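Long-range contacts in putative O-GlcNAcase nagJ (Clostridium perfringens, PDB 6PV5), which probably acts as a hexosaminidase of glycoside hydrolase family 84, removing terminal N-acetylhexosamine residues from glycans, the chain here being the N-terminal, catalytic part of a longer protein: residues P184-R189 / W457-Y462; V370-N375 / M399-N404; N381-E386 / Y421-N426. All blocks are in the same frame, centred on the assembly; numbering follows the deposited sequence. Where two conformers were deposited one is given.

Interaction 1 (P184-R189 / W457-Y462); sequences PSFKMR and WNSVSY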
loop_
_atom_site.group_PDB
_atom_site.type_symbol
_atom_site.label_atom_id
_atom_site.label_comp_id
_atom_site.label_asym_id
_atom_site.label_seq_id
_atom_site.Cartn_x
_atom_site.Cartn_y
_atom_site.Cartn_z
ATOM N N PRO A 184 -1.925 12.197 -9.944
ATOM C CA PRO A 184 -2.226 10.782 -9.705
ATOM C C PRO A 184 -3.122 10.051 -10.704
ATOM O O PRO A 184 -4.109 10.614 -11.184
ATOM C CB PRO A 184 -2.996 10.845 -8.381
ATOM C CG PRO A 184 -3.712 12.199 -8.406
ATOM C CD PRO A 184 -2.781 13.112 -9.172
ATOM N N SER A 185 -2.812 8.760 -10.928
ATOM C CA SER A 185 -3.623 7.837 -11.716
ATOM C C SER A 185 -4.981 7.610 -11.057
ATOM O O SER A 185 -5.996 7.547 -11.741
ATOM C CB SER A 185 -2.925 6.509 -11.889
ATOM O OG SER A 185 -1.649 6.667 -12.495
ATOM N N PHE A 186 -4.989 7.409 -9.737
ATOM C CA PHE A 186 -6.234 7.112 -9.046
ATOM C C PHE A 186 -6.520 8.251 -8.084
ATOM O O PHE A 186 -5.591 8.750 -7.456
ATOM C CB PHE A 186 -6.168 5.797 -8.262
ATOM C CG PHE A 186 -5.948 4.547 -9.081
ATOM C CD1 PHE A 186 -7.012 3.751 -9.465
ATOM C CD2 PHE A 186 -4.673 4.160 -9.461
ATOM C CE1 PHE A 186 -6.806 2.606 -10.225
ATOM C CE2 PHE A 186 -4.469 3.014 -10.217
ATOM C CZ PHE A 186 -5.539 2.233 -10.591
ATOM N N LYS A 187 -7.797 8.630 -7.976
ATOM C CA LYS A 187 -8.174 9.813 -7.220
ATOM C C LYS A 187 -8.242 9.461 -5.742
ATOM O O LYS A 187 -8.181 10.348 -4.888
ATOM C CB LYS A 187 -9.529 10.371 -7.671
ATOM C CG LYS A 187 -10.720 9.482 -7.347
ATOM C CD LYS A 187 -12.067 10.068 -7.745
ATOM C CE LYS A 187 -13.199 9.166 -7.296
ATOM N NZ LYS A 187 -14.529 9.816 -7.404
ATOM N N MET A 188 -8.451 8.168 -5.463
ATOM C CA MET A 188 -8.370 7.678 -4.100
ATOM C C MET A 188 -7.318 6.569 -4.022
ATOM O O MET A 188 -7.401 5.567 -4.739
ATOM C CB MET A 188 -9.709 7.171 -3.576
ATOM C CG MET A 188 -9.710 7.136 -2.068
ATOM S SD MET A 188 -10.964 6.092 -1.328
ATOM C CE MET A 188 -11.039 6.858 0.289
ATOM N N ARG A 189 -6.320 6.813 -3.162
ATOM C CA ARG A 189 -5.189 5.927 -2.912
ATOM C C ARG A 189 -5.116 5.695 -1.406
ATOM O O ARG A 189 -4.654 6.564 -0.685
ATOM C CB ARG A 189 -3.899 6.562 -3.432
ATOM C CG ARG A 189 -3.944 6.919 -4.909
ATOM C CD ARG A 189 -2.858 7.875 -5.378
ATOM N NE ARG A 189 -2.718 9.013 -4.470
ATOM C CZ ARG A 189 -3.500 10.095 -4.468
ATOM N NH1 ARG A 189 -4.510 10.200 -5.325
ATOM N NH2 ARG A 189 -3.267 11.069 -3.601
ATOM N N TRP A 457 -0.347 6.016 -7.504
ATOM C CA TRP A 457 -0.009 7.347 -7.967
ATOM C C TRP A 457 0.281 7.333 -9.468
ATOM O O TRP A 457 -0.061 8.276 -10.167
ATOM C CB TRP A 457 1.163 7.939 -7.177
ATOM C CG TRP A 457 1.459 9.347 -7.588
ATOM C CD1 TRP A 457 2.363 9.764 -8.523
ATOM C CD2 TRP A 457 0.783 10.533 -7.127
ATOM N NE1 TRP A 457 2.324 11.124 -8.645
ATOM C CE2 TRP A 457 1.354 11.626 -7.816
ATOM C CE3 TRP A 457 -0.244 10.780 -6.212
ATOM C CZ2 TRP A 457 0.921 12.936 -7.618
ATOM C CZ3 TRP A 457 -0.668 12.077 -6.017
ATOM C CH2 TRP A 457 -0.087 13.139 -6.709
ATOM N N ASN A 458 0.944 6.280 -9.952
ATOM C CA ASN A 458 1.469 6.265 -11.308
ATOM C C ASN A 458 1.405 4.831 -11.817
ATOM O O ASN A 458 2.434 4.150 -11.887
ATOM C CB ASN A 458 2.861 6.911 -11.392
ATOM C CG ASN A 458 3.404 7.129 -12.798
ATOM O OD1 ASN A 458 2.912 6.571 -13.778
ATOM N ND2 ASN A 458 4.467 7.911 -12.914
ATOM N N SER A 459 0.183 4.409 -12.187
ATOM C CA SER A 459 -0.089 3.039 -12.595
ATOM C C SER A 459 0.495 2.760 -13.970
ATOM O O SER A 459 0.946 1.653 -14.262
ATOM C CB SER A 459 -1.555 2.710 -12.534
ATOM O OG SER A 459 -2.301 3.547 -13.404
ATOM N N VAL A 460 0.510 3.792 -14.805
ATOM C CA VAL A 460 1.010 3.666 -16.162
ATOM C C VAL A 460 2.492 3.298 -16.164
ATOM O O VAL A 460 2.908 2.426 -16.922
ATOM C CB VAL A 460 0.690 4.939 -16.972
ATOM C CG1 VAL A 460 1.710 5.228 -18.067
ATOM C CG2 VAL A 460 -0.722 4.859 -17.531
ATOM N N SER A 461 3.301 3.950 -15.328
ATOM C CA SER A 461 4.725 3.647 -15.408
ATOM C C SER A 461 5.176 2.628 -14.344
ATOM O O SER A 461 6.340 2.239 -14.323
ATOM C CB SER A 461 5.560 4.898 -15.403
ATOM O OG SER A 461 5.325 5.649 -14.223
ATOM N N TYR A 462 4.249 2.150 -13.501
ATOM C CA TYR A 462 4.594 1.240 -12.411
ATOM C C TYR A 462 5.223 -0.034 -12.952
ATOM O O TYR A 462 4.590 -0.729 -13.734
ATOM C CB TYR A 462 3.341 0.804 -11.651
ATOM C CG TYR A 462 3.573 -0.190 -10.532
ATOM C CD1 TYR A 462 4.103 0.222 -9.312
ATOM C CD2 TYR A 462 3.248 -1.534 -10.690
ATOM C CE1 TYR A 462 4.290 -0.669 -8.262
ATOM C CE2 TYR A 462 3.424 -2.443 -9.655
ATOM C CZ TYR A 462 3.952 -2.001 -8.445
ATOM O OH TYR A 462 4.136 -2.866 -7.429
#

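Interaction 2 (V370-N375 / M399-N404); sequences VMWTGN and MMLWWN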
loop_
_atom_site.group_PDB
_atom_site.type_symbol
_atom_site.label_atom_id
_atom_site.label_comp_id
_atom_site.label_asym_id
_atom_site.label_seq_id
_atom_site.Cartn_x
_atom_site.Cartn_y
_atom_site.Cartn_z
ATOM N N VAL A 370 -18.156 2.442 -4.857
ATOM C CA VAL A 370 -18.354 1.021 -4.597
ATOM C C VAL A 370 -17.020 0.284 -4.734
ATOM O O VAL A 370 -16.360 0.369 -5.772
ATOM C CB VAL A 370 -19.425 0.385 -5.504
ATOM C CG1 VAL A 370 -19.659 -1.081 -5.166
ATOM C CG2 VAL A 370 -20.755 1.119 -5.389
ATOM N N MET A 371 -16.678 -0.467 -3.673
ATOM C CA MET A 371 -15.445 -1.241 -3.577
ATOM C C MET A 371 -15.733 -2.686 -3.965
ATOM O O MET A 371 -16.795 -3.229 -3.667
ATOM C CB MET A 371 -14.862 -1.181 -2.154
ATOM C CG MET A 371 -14.361 0.229 -1.811
ATOM S SD MET A 371 -13.555 0.433 -0.175
ATOM C CE MET A 371 -14.856 0.018 0.982
ATOM N N TRP A 372 -14.781 -3.293 -4.669
ATOM C CA TRP A 372 -14.861 -4.720 -4.904
ATOM C C TRP A 372 -13.444 -5.282 -4.880
ATOM O O TRP A 372 -12.477 -4.513 -4.916
ATOM C CB TRP A 372 -15.629 -4.998 -6.214
ATOM C CG TRP A 372 -14.841 -5.449 -7.409
ATOM C CD1 TRP A 372 -14.965 -6.655 -8.046
ATOM C CD2 TRP A 372 -13.903 -4.683 -8.192
ATOM N NE1 TRP A 372 -14.155 -6.700 -9.153
ATOM C CE2 TRP A 372 -13.468 -5.518 -9.251
ATOM C CE3 TRP A 372 -13.356 -3.396 -8.085
ATOM C CZ2 TRP A 372 -12.531 -5.103 -10.196
ATOM C CZ3 TRP A 372 -12.434 -2.985 -9.022
ATOM C CH2 TRP A 372 -12.024 -3.822 -10.063
ATOM N N THR A 373 -13.319 -6.613 -4.784
ATOM C CA THR A 373 -11.993 -7.174 -4.536
ATOM C C THR A 373 -11.342 -7.728 -5.805
ATOM O O THR A 373 -10.185 -8.165 -5.759
ATOM C CB THR A 373 -12.064 -8.237 -3.428
ATOM O OG1 THR A 373 -12.973 -9.255 -3.861
ATOM C CG2 THR A 373 -12.497 -7.670 -2.088
ATOM N N GLY A 374 -12.059 -7.678 -6.943
ATOM C CA GLY A 374 -11.615 -8.352 -8.159
ATOM C C GLY A 374 -12.430 -9.618 -8.376
ATOM O O GLY A 374 -13.486 -9.771 -7.765
ATOM N N ASN A 375 -11.944 -10.544 -9.211
ATOM C CA ASN A 375 -12.777 -11.702 -9.552
ATOM C C ASN A 375 -13.037 -12.563 -8.320
ATOM O O ASN A 375 -14.084 -13.180 -8.216
ATOM C CB ASN A 375 -12.179 -12.596 -10.648
ATOM C CG ASN A 375 -12.059 -11.892 -11.988
ATOM O OD1 ASN A 375 -12.654 -10.843 -12.206
ATOM N ND2 ASN A 375 -11.285 -12.460 -12.892
ATOM N N MET A 399 -15.138 1.727 -10.544
ATOM C CA MET A 399 -15.163 0.981 -9.294
ATOM C C MET A 399 -13.967 1.408 -8.437
ATOM O O MET A 399 -13.058 2.072 -8.937
ATOM C CB MET A 399 -15.086 -0.513 -9.618
ATOM C CG MET A 399 -16.317 -1.000 -10.380
ATOM S SD MET A 399 -17.893 -0.738 -9.517
ATOM C CE MET A 399 -17.829 -1.912 -8.164
ATOM N N MET A 400 -13.961 1.003 -7.162
ATOM C CA MET A 400 -12.768 1.121 -6.325
ATOM C C MET A 400 -12.234 -0.277 -5.975
ATOM O O MET A 400 -12.989 -1.151 -5.574
ATOM C CB MET A 400 -13.109 1.896 -5.045
ATOM C CG MET A 400 -13.511 3.327 -5.355
ATOM S SD MET A 400 -13.124 4.557 -4.084
ATOM C CE MET A 400 -13.014 6.036 -5.093
ATOM N N LEU A 401 -10.933 -0.504 -6.153
ATOM C CA LEU A 401 -10.405 -1.841 -5.928
ATOM C C LEU A 401 -9.901 -1.984 -4.484
ATOM O O LEU A 401 -8.981 -1.285 -4.076
ATOM C CB LEU A 401 -9.305 -2.128 -6.953
ATOM C CG LEU A 401 -8.569 -3.465 -6.770
ATOM C CD1 LEU A 401 -9.504 -4.682 -6.896
ATOM C CD2 LEU A 401 -7.401 -3.577 -7.746
ATOM N N TRP A 402 -10.549 -2.857 -3.712
ATOM C CA TRP A 402 -10.075 -3.248 -2.405
ATOM C C TRP A 402 -9.089 -4.403 -2.614
ATOM O O TRP A 402 -9.468 -5.507 -3.000
ATOM C CB TRP A 402 -11.277 -3.650 -1.557
ATOM C CG TRP A 402 -10.951 -4.242 -0.221
ATOM C CD1 TRP A 402 -10.129 -5.304 0.035
ATOM C CD2 TRP A 402 -11.495 -3.844 1.051
ATOM N NE1 TRP A 402 -10.113 -5.585 1.375
ATOM C CE2 TRP A 402 -10.943 -4.711 2.025
ATOM C CE3 TRP A 402 -12.387 -2.841 1.459
ATOM C CZ2 TRP A 402 -11.252 -4.607 3.384
ATOM C CZ3 TRP A 402 -12.708 -2.758 2.799
ATOM C CH2 TRP A 402 -12.152 -3.630 3.742
ATOM N N TRP A 403 -7.803 -4.105 -2.452
ATOM C CA TRP A 403 -6.787 -5.070 -2.843
ATOM C C TRP A 403 -6.269 -5.829 -1.626
ATOM O O TRP A 403 -5.631 -5.238 -0.751
ATOM C CB TRP A 403 -5.668 -4.377 -3.612
ATOM C CG TRP A 403 -4.704 -5.375 -4.157
ATOM C CD1 TRP A 403 -3.364 -5.442 -3.903
ATOM C CD2 TRP A 403 -5.021 -6.496 -4.999
ATOM N NE1 TRP A 403 -2.823 -6.507 -4.565
ATOM C CE2 TRP A 403 -3.816 -7.188 -5.220
ATOM C CE3 TRP A 403 -6.206 -6.986 -5.564
ATOM C CZ2 TRP A 403 -3.754 -8.348 -5.992
ATOM C CZ3 TRP A 403 -6.143 -8.122 -6.344
ATOM C CH2 TRP A 403 -4.935 -8.798 -6.534
ATOM N N ASN A 404 -6.544 -7.134 -1.603
ATOM C CA ASN A 404 -6.256 -7.977 -0.448
ATOM C C ASN A 404 -4.807 -8.486 -0.480
ATOM O O ASN A 404 -4.542 -9.688 -0.558
ATOM C CB ASN A 404 -7.260 -9.128 -0.338
ATOM C CG ASN A 404 -8.507 -8.716 0.417
ATOM O OD1 ASN A 404 -8.416 -7.996 1.409
ATOM N ND2 ASN A 404 -9.669 -9.128 -0.059
HETATM O O HOH W 1 -8.527 -7.987 -3.339
#

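Interaction 3 (N381-E386 / Y421-N426); sequences NGVSLE and YDLDRN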
loop_
_atom_site.group_PDB
_atom_site.type_symbol
_atom_site.label_atom_id
_atom_site.label_comp_id
_atom_site.label_asym_id
_atom_site.label_seq_id
_atom_site.Cartn_x
_atom_site.Cartn_y
_atom_site.Cartn_z
ATOM N N ASN A 381 -4.211 -14.068 -9.521
ATOM C CA ASN A 381 -3.473 -13.573 -10.666
ATOM C C ASN A 381 -3.795 -12.098 -10.921
ATOM O O ASN A 381 -3.887 -11.682 -12.076
ATOM C CB ASN A 381 -3.791 -14.449 -11.883
ATOM C CG ASN A 381 -3.006 -14.078 -13.122
ATOM O OD1 ASN A 381 -1.932 -13.489 -13.025
ATOM N ND2 ASN A 381 -3.541 -14.423 -14.287
ATOM N N GLY A 382 -3.926 -11.304 -9.846
ATOM C CA GLY A 382 -4.196 -9.875 -9.964
ATOM C C GLY A 382 -5.555 -9.578 -10.614
ATOM O O GLY A 382 -6.505 -10.345 -10.464
ATOM N N VAL A 383 -5.644 -8.433 -11.307
ATOM C CA VAL A 383 -6.902 -7.887 -11.794
ATOM C C VAL A 383 -6.598 -7.255 -13.147
ATOM O O VAL A 383 -5.715 -6.397 -13.262
ATOM C CB VAL A 383 -7.534 -6.834 -10.848
ATOM C CG1 VAL A 383 -8.821 -6.275 -11.451
ATOM C CG2 VAL A 383 -7.819 -7.362 -9.433
ATOM N N SER A 384 -7.294 -7.739 -14.173
ATOM C CA SER A 384 -7.074 -7.255 -15.523
ATOM C C SER A 384 -8.076 -6.139 -15.841
ATOM O O SER A 384 -9.118 -6.023 -15.188
ATOM C CB SER A 384 -7.253 -8.384 -16.475
ATOM O OG SER A 384 -8.635 -8.701 -16.530
ATOM N N LEU A 385 -7.782 -5.354 -16.886
ATOM C CA LEU A 385 -8.724 -4.333 -17.341
ATOM C C LEU A 385 -10.080 -4.955 -17.633
ATOM O O LEU A 385 -11.101 -4.385 -17.262
ATOM C CB LEU A 385 -8.197 -3.599 -18.584
ATOM C CG LEU A 385 -9.046 -2.423 -19.083
ATOM C CD1 LEU A 385 -9.289 -1.404 -17.980
ATOM C CD2 LEU A 385 -8.354 -1.732 -20.251
ATOM N N GLU A 386 -10.089 -6.135 -18.262
ATOM C CA GLU A 386 -11.352 -6.754 -18.638
ATOM C C GLU A 386 -12.134 -7.189 -17.398
ATOM O O GLU A 386 -13.345 -7.050 -17.393
ATOM C CB GLU A 386 -11.142 -7.927 -19.615
ATOM N N TYR A 421 1.257 -6.628 -7.406
ATOM C CA TYR A 421 1.712 -7.411 -8.545
ATOM C C TYR A 421 0.512 -7.817 -9.392
ATOM O O TYR A 421 -0.527 -8.167 -8.830
ATOM C CB TYR A 421 2.436 -8.663 -8.022
ATOM C CG TYR A 421 3.275 -9.396 -9.040
ATOM C CD1 TYR A 421 4.536 -8.944 -9.400
ATOM C CD2 TYR A 421 2.804 -10.554 -9.639
ATOM C CE1 TYR A 421 5.322 -9.630 -10.322
ATOM C CE2 TYR A 421 3.561 -11.246 -10.572
ATOM C CZ TYR A 421 4.818 -10.776 -10.910
ATOM O OH TYR A 421 5.551 -11.470 -11.820
ATOM N N ASP A 422 0.667 -7.765 -10.730
ATOM C CA ASP A 422 -0.319 -8.277 -11.683
ATOM C C ASP A 422 -1.583 -7.415 -11.653
ATOM O O ASP A 422 -2.669 -7.901 -11.924
ATOM C CB ASP A 422 -0.759 -9.714 -11.372
ATOM C CG ASP A 422 0.153 -10.831 -11.866
ATOM O OD1 ASP A 422 0.947 -10.570 -12.806
ATOM O OD2 ASP A 422 0.041 -11.975 -11.309
ATOM N N LEU A 423 -1.464 -6.140 -11.291
ATOM C CA LEU A 423 -2.603 -5.249 -11.467
ATOM C C LEU A 423 -2.448 -4.510 -12.797
ATOM O O LEU A 423 -1.382 -4.000 -13.110
ATOM C CB LEU A 423 -2.687 -4.261 -10.305
ATOM C CG LEU A 423 -2.996 -4.840 -8.918
ATOM C CD1 LEU A 423 -3.378 -3.703 -7.981
ATOM C CD2 LEU A 423 -4.097 -5.901 -8.953
ATOM N N ASP A 424 -3.509 -4.497 -13.598
ATOM C CA ASP A 424 -3.421 -3.960 -14.950
ATOM C C ASP A 424 -2.889 -2.525 -14.918
ATOM O O ASP A 424 -3.342 -1.694 -14.136
ATOM C CB ASP A 424 -4.779 -4.077 -15.650
ATOM C CG ASP A 424 -4.681 -3.991 -17.163
ATOM O OD1 ASP A 424 -4.314 -2.918 -17.660
ATOM O OD2 ASP A 424 -4.980 -4.994 -17.820
ATOM N N ARG A 425 -1.898 -2.265 -15.771
ATOM C CA ARG A 425 -1.301 -0.951 -15.976
ATOM C C ARG A 425 -2.356 0.107 -16.319
ATOM O O ARG A 425 -2.178 1.271 -15.980
ATOM C CB ARG A 425 -0.252 -1.052 -17.085
ATOM C CG ARG A 425 0.412 0.262 -17.471
ATOM C CD ARG A 425 1.515 0.090 -18.509
ATOM N NE ARG A 425 2.306 -1.127 -18.326
ATOM C CZ ARG A 425 3.320 -1.286 -17.473
ATOM N NH1 ARG A 425 3.718 -0.294 -16.691
ATOM N NH2 ARG A 425 3.947 -2.446 -17.421
ATOM N N ASN A 426 -3.470 -0.300 -16.943
ATOM C CA ASN A 426 -4.485 0.651 -17.378
ATOM C C ASN A 426 -5.810 0.425 -16.650
ATOM O O ASN A 426 -6.871 0.732 -17.199
ATOM C CB ASN A 426 -4.708 0.576 -18.895
ATOM C CG ASN A 426 -3.463 0.967 -19.658
ATOM O OD1 ASN A 426 -2.894 0.153 -20.380
ATOM N ND2 ASN A 426 -2.995 2.186 -19.446
#

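Interaction 1 (P184-R189 / W457-Y462)
P184 lies flat over one face of the W457 indole, and this is the tightly packed, buried apolar part of the contact. Its CB sits 3.8 Å from the centroid of the six-membered ring of W457, a CH-pi contact 25° off the ring normal, while CD of the same proline rests near CH2. The guanidinium of R189 turns its face to the CE3 edge of that indole, the two planes 89° apart, with NE 3.5 Å from W457 CE3. A bend at chi3 (-47°) turns the arginine back, and NH1 donates to F186 O at 2.8 Å, in the guanidinium plane; with the bond from NE to K216 O this holds the group in place, and E130 forms a salt bridge with NH1. Also on the buried side, F186 CE2 touches S459 CB at 3.7 Å. P184 and S185 belong to the chain leading into 188-192, the first strand of the (beta/alpha)8 barrel, while W457 is the last residue of 446-457, the helix that follows the eighth strand, 431-436. W457 NE1 is held by D182. Toward partly exposed S185 the packing gives way to polar bonds. W457 O takes S185 N at 2.9 Å and S185 OG at 3.2 Å, both from the same face of its carbonyl plane, and OG in turn accepts from S459 N at 2.9 Å. On this open side the exposed V460 barely grazes the contact.

Interaction 2 (V370-N375 / M399-N404)
M371 pairs with M400 and W372 with L401 in parallel beta bridges, joined by three backbone hydrogen bonds of 2.8 to 2.9 Å: M400 N to V370 O, W372 N to M400 O and W402 N to W372 O. Past the paired residues one water continues the link, donating to T373 O and W402 O and accepting from N404 N. W402 NE1 donates in its ring plane to N404 OD1 at 2.9 Å, steadying the indole; N437 ND2 bonds the same oxygen. Apolar packing differs on the two faces of the sheet. On the face of M371 and M400, M371 is bent at chi3 (-62°), which lays CE against the edge of the W402 indole, 3.8 Å from CE3; SD makes a Met-aromatic contact there. The W402 side chain lies about 8 Å from that of D305, the predicted proton donor. On the other face, L401 CD1 sits over the W372 six-membered ring, 4.1 Å from its centroid, and M399 CB meets CZ3 of that ring obliquely. The segments are neighbouring strands of the (beta/alpha)8 barrel, connected by a beta-alpha-beta crossover: helix 385-395 packs on W372 and M399 through V391, while I435 of strand 431-436 touches M371 and M400.

Interaction 3 (N381-E386 / Y421-N426)
Two loops of the (beta/alpha)8 barrel meet here, the one leading into helix 385-395 and the one between strands 399-403 and 431-436, in a single backbone bridge that ends at a helix N-terminus. G382, V383 and S384 run beside D422, L423 and D424 in nearly the same direction. V383 N donates to D422 O at 3.1 Å, and V383 O accepts from D424 N at 2.9 Å, so both polar backbone atoms of V383 are used. At a positive phi of 64°, G382 brings its CA close against D422 O, a CA-H...O contact of 3.2 Å. On the inner side V383 CG2 and L423 CD2 touch at 4.0 Å, and both side chains also rest on L401 and W403 of strand 399-403. The D424 carboxylate divides its oxygens between the two segments. With CG anti to the backbone N (chi1 -161°), it reaches over to L385, where OD2 accepts from N at 3.0 Å; the donor stands well above the carboxylate plane. OD1 turns back to its own loop and takes N426 N at 2.8 Å through its anti lone pair, closing an Asx turn. L385 CB lies against OD2, and its CD1 reaches the backbone of N426, whose O is 3.3 Å away. S384 is the N-cap residue: its side chain caps a backbone N further into the helix, while S384 N donates to D387 OD2. One aspartate thus grips a first-turn NH of the helix and shapes its own turn at once. Since L385 N belongs to the positive end of the helix dipole, that NH and N426 N would be expected to stabilise the negative charge of D424.

How the interactions relate
Interactions 1 and 2 are buried and both reach the barrel sheet; interaction 3 is only partly buried, in loops and a helix start outside the sheet. Strand pairing and apolar side chains make up interaction 2, a proline-tryptophan CH-pi contact with serine bonds interaction 1, and a carboxylate with a short backbone bridge interaction 3. The three touch one another. M188 CB and K187 CE of interaction 1 pack on M400 CE, while W403 CZ3 and L401 CD2 of interaction 2 meet V383 and L423 of interaction 3. R425 NH1 probably bonds V460 O, tying 421-426 to 457-462. Segment 381-386 leads from strand 369-372 of interaction 2 into helix 385-395.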